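Local coordinates for protein ferredoxin-NADP reductase (Neisseria gonorrhoeae MIA_2011_03-10, PDB 5TR9) that binds FAD and probably transfers electrons between NADP(H) and ferredoxin, as a ferredoxin-NADP reductase, at residues 243-247 with 248-252; 234-237 with 238-242. All coordinates share one frame; numbering follows the deposited sequence.

Contact 1: 243-247 with 248-252; sequences QTLLD and MGYAM
Thr244 meets Met248 one turn further on, the two side chains lying side by side and pointing the same way. Its methyl CG2 stands 3.9 Å from Met248 SD, while its hydroxyl is turned to Asp240 and Lys210. Met248 N is shared between two weak bonds, to Thr244 O and Leu245 O, as the regular pattern gives way at the helix end. Leu245 does more. Its carbonyl O accepts a straight bond from Tyr250 N (3.0 Å, 163° at the hydrogen), with the donor above the carbonyl plane, and the same oxygen lies in the plane of the Tyr250 ring at its edge, 3.3 Å from CD2. Together with Gly249 N bonded to Leu246 O at 3.1 Å, this is a Schellman motif: Gly249, with positive phi, turns the chain out of helix 235-247 toward strand 261-265. Leu245 CD2 packs 3.9 Å from Tyr250 CD2 as the two side chains cross, and Phe229 meets the tyrosine edge-to-face. With CG anti to its carbonyl carbon (chi1 -69°), Leu246 brings CD2 to 3.2 Å from Tyr250 O. The same oxygen receives a CA-H...O contact from Leu246 CA at 3.6 Å, almost linear at 175°. A water donates to both Leu246 O and Tyr250 O, bridging the last turn to the outgoing chain. Asp247 is the last residue of the helix.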
ATOM      1  N   GLN A 243      12.064  14.030  -1.031  1.00 12.81           N
ATOM      2  CA  GLN A 243      13.163  14.986  -1.113  1.00 13.26           C
ATOM      3  C   GLN A 243      14.399  14.350  -1.727  1.00 13.36           C
ATOM      4  O   GLN A 243      15.132  15.009  -2.476  1.00 16.71           O
ATOM      5  CB  GLN A 243      13.472  15.552   0.269  1.00 14.31           C
ATOM      6  CG  GLN A 243      12.300  16.332   0.823  1.00 15.31           C
ATOM      7  CD  GLN A 243      12.590  17.029   2.125  1.00 16.28           C
ATOM      8  OE1 GLN A 243      13.652  16.842   2.747  1.00 20.47           O
ATOM      9  NE2 GLN A 243      11.643  17.869   2.553  1.00 21.57           N
ATOM     10  N   THR A 244      14.641  13.068  -1.428  1.00 12.18           N
ATOM     11  CA  THR A 244      15.772  12.355  -2.019  1.00 13.08           C
ATOM     12  C   THR A 244      15.607  12.217  -3.527  1.00 13.76           C
ATOM     13  O   THR A 244      16.556  12.469  -4.286  1.00 15.70           O
ATOM     14  CB  THR A 244      15.925  10.988  -1.347  1.00 15.33           C
ATOM     15  OG1 THR A 244      16.318  11.189   0.014  1.00 18.40           O
ATOM     16  CG2 THR A 244      16.989  10.140  -2.050  1.00 16.48           C
ATOM     17  N   LEU A 245      14.399  11.854  -3.981  1.00 12.88           N
ATOM     18  CA  LEU A 245      14.152  11.735  -5.417  1.00 12.25           C
ATOM     19  C   LEU A 245      14.263  13.087  -6.120  1.00 14.02           C
ATOM     20  O   LEU A 245      14.801  13.172  -7.230  1.00 14.66           O
ATOM     21  CB  LEU A 245      12.778  11.095  -5.662  1.00 13.32           C
ATOM     22  CG  LEU A 245      12.699   9.620  -5.244  1.00 12.96           C
ATOM     23  CD1 LEU A 245      11.265   9.123  -5.380  1.00 13.57           C
ATOM     24  CD2 LEU A 245      13.653   8.789  -6.103  1.00 13.19           C
ATOM     25  N   LEU A 246      13.782  14.166  -5.488  1.00 14.54           N
ATOM     26  CA  LEU A 246      14.006  15.493  -6.066  1.00 14.01           C
ATOM     27  C   LEU A 246      15.494  15.768  -6.259  1.00 14.44           C
ATOM     28  O   LEU A 246      15.902  16.330  -7.284  1.00 15.72           O
ATOM     29  CB  LEU A 246      13.388  16.584  -5.188  1.00 14.61           C
ATOM     30  CG  LEU A 246      11.867  16.704  -5.059  1.00 22.10           C
ATOM     31  CD1 LEU A 246      11.496  18.049  -4.436  1.00 22.89           C
ATOM     32  CD2 LEU A 246      11.167  16.530  -6.390  1.00 25.16           C
ATOM     33  N   ASP A 247      16.324  15.377  -5.285  1.00 14.53           N
ATOM     34  CA  ASP A 247      17.764  15.592  -5.401  1.00 15.71           C
ATOM     35  C   ASP A 247      18.358  14.785  -6.550  1.00 16.60           C
ATOM     36  O   ASP A 247      19.375  15.189  -7.131  1.00 21.31           O
ATOM     37  CB  ASP A 247      18.473  15.212  -4.096  1.00 19.17           C
ATOM     38  CG  ASP A 247      18.223  16.205  -2.970  1.00 27.46           C
ATOM     39  OD1 ASP A 247      17.852  17.358  -3.253  1.00 26.82           O
ATOM     40  OD2 ASP A 247      18.419  15.823  -1.793  1.00 28.39           O
ATOM     41  N   MET A 248      17.735  13.657  -6.885  1.00 16.34           N
ATOM     42  CA  MET A 248      18.161  12.766  -7.958  1.00 19.33           C
ATOM     43  C   MET A 248      17.576  13.140  -9.316  1.00 22.14           C
ATOM     44  O   MET A 248      17.826  12.429 -10.294  1.00 21.77           O
ATOM     45  CB  MET A 248      17.792  11.314  -7.612  1.00 18.16           C
ATOM     46  CG  MET A 248      18.610  10.767  -6.450  1.00 18.30           C
ATOM     47  SD  MET A 248      18.008   9.235  -5.708  1.00 24.90           S
ATOM     48  CE  MET A 248      18.244   8.056  -7.041  1.00 30.59           C
ATOM     49  N   GLY A 249      16.809  14.223  -9.404  1.00 16.53           N
ATOM     50  CA  GLY A 249      16.333  14.717 -10.682  1.00 17.18           C
ATOM     51  C   GLY A 249      14.900  14.385 -11.031  1.00 17.37           C
ATOM     52  O   GLY A 249      14.486  14.644 -12.171  1.00 18.58           O
ATOM     53  N   TYR A 250      14.138  13.822 -10.098  1.00 14.87           N
ATOM     54  CA  TYR A 250      12.744  13.468 -10.316  1.00 15.31           C
ATOM     55  C   TYR A 250      11.835  14.613  -9.876  1.00 16.00           C
ATOM     56  O   TYR A 250      12.257  15.536  -9.174  1.00 18.79           O
ATOM     57  CB  TYR A 250      12.405  12.171  -9.568  1.00 14.08           C
ATOM     58  CG  TYR A 250      13.244  10.988 -10.045  1.00 13.79           C
ATOM     59  CD1 TYR A 250      12.813  10.186 -11.096  1.00 15.90           C
ATOM     60  CD2 TYR A 250      14.468  10.695  -9.458  1.00 15.86           C
ATOM     61  CE1 TYR A 250      13.582   9.113 -11.553  1.00 14.24           C
ATOM     62  CE2 TYR A 250      15.239   9.636  -9.896  1.00 14.36           C
ATOM     63  CZ  TYR A 250      14.793   8.845 -10.944  1.00 17.27           C
ATOM     64  OH  TYR A 250      15.566   7.798 -11.390  1.00 18.43           O
ATOM     65  N   ALA A 251      10.574  14.555 -10.314  1.00 16.93           N
ATOM     66  CA  ALA A 251       9.619  15.625 -10.053  1.00 15.54           C
ATOM     67  C   ALA A 251       8.249  15.028  -9.767  1.00 13.33           C
ATOM     68  O   ALA A 251       7.955  13.888 -10.127  1.00 15.06           O
ATOM     69  CB  ALA A 251       9.523  16.605 -11.232  1.00 17.50           C
ATOM     70  N   MET A 252       7.414  15.819  -9.096  1.00 15.08           N
ATOM     71  CA  MET A 252       6.073  15.358  -8.775  0.65 13.43           C
ATOM     72  C   MET A 252       5.197  15.302 -10.029  1.00 14.52           C
ATOM     73  O   MET A 252       5.261  16.166 -10.911  1.00 15.84           O
ATOM     74  CB  MET A 252       5.445  16.279  -7.720  0.65 14.36           C
ATOM     75  CG  MET A 252       4.133  15.783  -7.134  0.65 15.34           C
ATOM     76  SD  MET A 252       3.265  17.070  -6.190  0.65 24.31           S
ATOM     77  CE  MET A 252       4.417  17.343  -4.847  0.65 26.49           C
TER
HETATM   78  O   HOH W   1      14.432  17.287  -9.302  1.00 25.22           O

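Contact 2: 234-237 with 238-242; sequences NPEM and VKDTF. With EDO (1,2-ethanediol), chain B.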
ATOM      1  N   ASN A 234       5.037   5.866   6.176  1.00 12.00           N
ATOM      2  CA  ASN A 234       4.912   6.814   7.271  1.00 11.66           C
ATOM      3  C   ASN A 234       5.309   8.209   6.777  1.00 12.19           C
ATOM      4  O   ASN A 234       6.105   8.347   5.836  1.00 11.68           O
ATOM      5  CB  ASN A 234       5.732   6.377   8.499  1.00 11.49           C
ATOM      6  CG  ASN A 234       7.222   6.256   8.229  1.00 13.02           C
ATOM      7  OD1 ASN A 234       7.940   7.258   8.184  1.00 13.77           O
ATOM      8  ND2 ASN A 234       7.714   5.014   8.132  1.00 13.68           N
ATOM      9  N   PRO A 235       4.693   9.256   7.332  1.00 12.67           N
ATOM     10  CA  PRO A 235       4.924  10.616   6.813  1.00 12.71           C
ATOM     11  C   PRO A 235       6.389  10.987   6.705  1.00 14.11           C
ATOM     12  O   PRO A 235       6.780  11.601   5.706  1.00 14.34           O
ATOM     13  CB  PRO A 235       4.181  11.486   7.828  1.00 14.54           C
ATOM     14  CG  PRO A 235       3.031  10.624   8.258  1.00 14.91           C
ATOM     15  CD  PRO A 235       3.596   9.220   8.316  1.00 12.86           C
ATOM     16  N   GLU A 236       7.222  10.610   7.684  1.00 13.49           N
ATOM     17  CA  GLU A 236       8.637  10.964   7.599  1.00 14.77           C
ATOM     18  C   GLU A 236       9.307  10.267   6.424  1.00 14.15           C
ATOM     19  O   GLU A 236      10.108  10.880   5.705  1.00 13.88           O
ATOM     20  CB  GLU A 236       9.363  10.628   8.900  1.00 14.26           C
ATOM     21  CG  GLU A 236      10.834  11.005   8.823  1.00 15.06           C
ATOM     22  CD  GLU A 236      11.559  10.962  10.142  1.00 21.95           C
ATOM     23  OE1 GLU A 236      12.734  11.377  10.139  1.00 21.79           O
ATOM     24  OE2 GLU A 236      10.978  10.537  11.164  1.00 22.33           O
ATOM     25  N   MET A 237       9.005   8.979   6.225  1.00 11.55           N
ATOM     26  CA  MET A 237       9.570   8.262   5.084  1.00 10.81           C
ATOM     27  C   MET A 237       9.115   8.877   3.771  1.00 11.66           C
ATOM     28  O   MET A 237       9.920   9.059   2.854  1.00 12.85           O
ATOM     29  CB  MET A 237       9.188   6.784   5.140  1.00 11.60           C
ATOM     30  CG  MET A 237       9.578   6.025   3.878  1.00 11.32           C
ATOM     31  SD  MET A 237       8.238   5.973   2.660  1.00 13.13           S
ATOM     32  CE  MET A 237       8.933   4.858   1.442  1.00 11.31           C
ATOM     33  N   VAL A 238       7.827   9.209   3.660  1.00 11.37           N
ATOM     34  CA  VAL A 238       7.325   9.765   2.406  1.00 10.92           C
ATOM     35  C   VAL A 238       8.040  11.070   2.084  1.00 12.26           C
ATOM     36  O   VAL A 238       8.497  11.278   0.951  1.00 11.82           O
ATOM     37  CB  VAL A 238       5.801   9.954   2.471  1.00 13.09           C
ATOM     38  CG1 VAL A 238       5.327  10.641   1.216  1.00 14.47           C
ATOM     39  CG2 VAL A 238       5.125   8.589   2.592  1.00 12.71           C
ATOM     40  N   LYS A 239       8.161  11.952   3.081  1.00 12.70           N
ATOM     41  CA  LYS A 239       8.864  13.222   2.898  1.00 12.63           C
ATOM     42  C   LYS A 239      10.331  13.005   2.539  1.00 16.59           C
ATOM     43  O   LYS A 239      10.843  13.596   1.576  1.00 14.33           O
ATOM     44  CB  LYS A 239       8.744  14.076   4.162  1.00 14.13           C
ATOM     45  CG  LYS A 239       9.393  15.453   4.023  1.00 19.08           C
ATOM     46  CD  LYS A 239       9.218  16.300   5.281  1.00 26.51           C
ATOM     47  CE  LYS A 239      10.389  16.137   6.233  1.00 46.42           C
ATOM     48  NZ  LYS A 239      10.325  17.100   7.375  1.00 54.68           N
ATOM     49  N   ASP A 240      11.026  12.159   3.304  1.00 13.34           N
ATOM     50  CA  ASP A 240      12.450  11.936   3.059  1.00 14.30           C
ATOM     51  C   ASP A 240      12.688  11.294   1.694  1.00 12.41           C
ATOM     52  O   ASP A 240      13.647  11.643   0.995  1.00 14.37           O
ATOM     53  CB  ASP A 240      13.049  11.058   4.157  1.00 13.64           C
ATOM     54  CG  ASP A 240      13.206  11.779   5.488  1.00 22.26           C
ATOM     55  OD1 ASP A 240      13.091  13.027   5.540  1.00 23.25           O
ATOM     56  OD2 ASP A 240      13.467  11.074   6.495  1.00 22.15           O
ATOM     57  N   THR A 241      11.825  10.352   1.303  1.00 12.63           N
ATOM     58  CA  THR A 241      11.957   9.718  -0.008  1.00 12.81           C
ATOM     59  C   THR A 241      11.706  10.726  -1.124  1.00 13.89           C
ATOM     60  O   THR A 241      12.459  10.779  -2.106  1.00 13.54           O
ATOM     61  CB  THR A 241      10.990   8.541  -0.108  1.00 12.20           C
ATOM     62  OG1 THR A 241      11.269   7.610   0.948  1.00 11.88           O
ATOM     63  CG2 THR A 241      11.106   7.828  -1.461  1.00 12.14           C
ATOM     64  N   PHE A 242      10.654  11.534  -0.986  1.00 12.80           N
ATOM     65  CA  PHE A 242      10.356  12.566  -1.982  1.00 11.44           C
ATOM     66  C   PHE A 242      11.527  13.527  -2.146  1.00 14.35           C
ATOM     67  O   PHE A 242      11.969  13.806  -3.271  1.00 14.78           O
ATOM     68  CB  PHE A 242       9.089  13.317  -1.567  1.00 13.38           C
ATOM     69  CG  PHE A 242       8.766  14.500  -2.437  1.00 16.91           C
ATOM     70  CD1 PHE A 242       8.408  14.326  -3.757  1.00 21.29           C
ATOM     71  CD2 PHE A 242       8.794  15.784  -1.922  1.00 19.17           C
ATOM     72  CE1 PHE A 242       8.124  15.425  -4.555  1.00 21.01           C
ATOM     73  CE2 PHE A 242       8.488  16.887  -2.719  1.00 21.35           C
ATOM     74  CZ  PHE A 242       8.145  16.697  -4.034  1.00 18.99           C
TER
HETATM   75  C1  EDO B 321       7.939  14.461   8.178  1.00 46.89           C
HETATM   76  O1  EDO B 321       6.528  14.396   8.399  1.00 49.99           O
HETATM   77  C2  EDO B 321       8.700  14.188   9.469  1.00 44.59           C
HETATM   78  O2  EDO B 321      10.092  14.431   9.239  1.00 45.52           O
HETATM   79  O   HOH W   2      13.211  14.111   8.039  1.00 40.95           O
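Met237 O accepts from both Thr241 N and Thr241 OG1, at 2.8 and 2.7 Å. The two donors come from opposite faces of the carbonyl plane. With OG1 set beside its own backbone N (chi1 -58°), the threonine hydroxyl swings back over the preceding turn, so a buried polar group is satisfied by the helix itself. The remaining backbone bonds run regularly, from Val238 N to Asn234 O, Lys239 N to Pro235 O and Asp240 N to Glu236 O. At the start of the helix, Asn234 is the N-cap: its OD1 accepts from Met237 N at 2.8 Å, the donor standing above the amide plane. This cap opens the helix of the beta-alpha-beta unit formed by strand 227-233, helix 235-247 and strand 261-265 in the NAD-binding domain, and the side chain of Asn234 is about 6 Å from the bound FAD.

The Met237 chain bends at chi2 (-93°) and sets its methyl CE against the hydroxyl, 3.6 Å from Thr241 OG1, with Leu126 and Ile205 also touching this side chain. Apolar contact comes from Met237 SD, 4.1 Å from Val238 CG2. On the exposed side two acids cross: the Glu236 CG methylene lies 3.5 Å from Asp240 OD2, and Glu236 OE1 comes to 3.7 Å from that same oxygen, the carboxylate planes 75° apart. A water donates to Asp240 OD1 and weakly to Glu236 OE1, which may ease their repulsion. Lys239 NZ weakly bonds O2 of an ethanediol, probably left from crystallisation, which also rests against Glu236 CG.

Going from the N terminus, the chain leaves the parallel sheet at the end of strand 227-233 and enters helix 235-247 at contact 2, which lies at the end of the helix nearer the flavin. Contact 1 comes next, where the same helix stops and its chain turns back toward strand 261-265. The two are in series, neither nested nor crossing, with centres about 12 Å apart, and each joins neighbours in sequence, closing only a helical turn or the final turn-out. They touch where the outgoing chain has doubled back obliquely past the helix, Met252 CE packing on Phe242 CZ at 3.9 Å. One begins the helix with an N-cap, the other ends it with a Schellman motif, while side chains from both pack on helix 205-210 and strand 261-265.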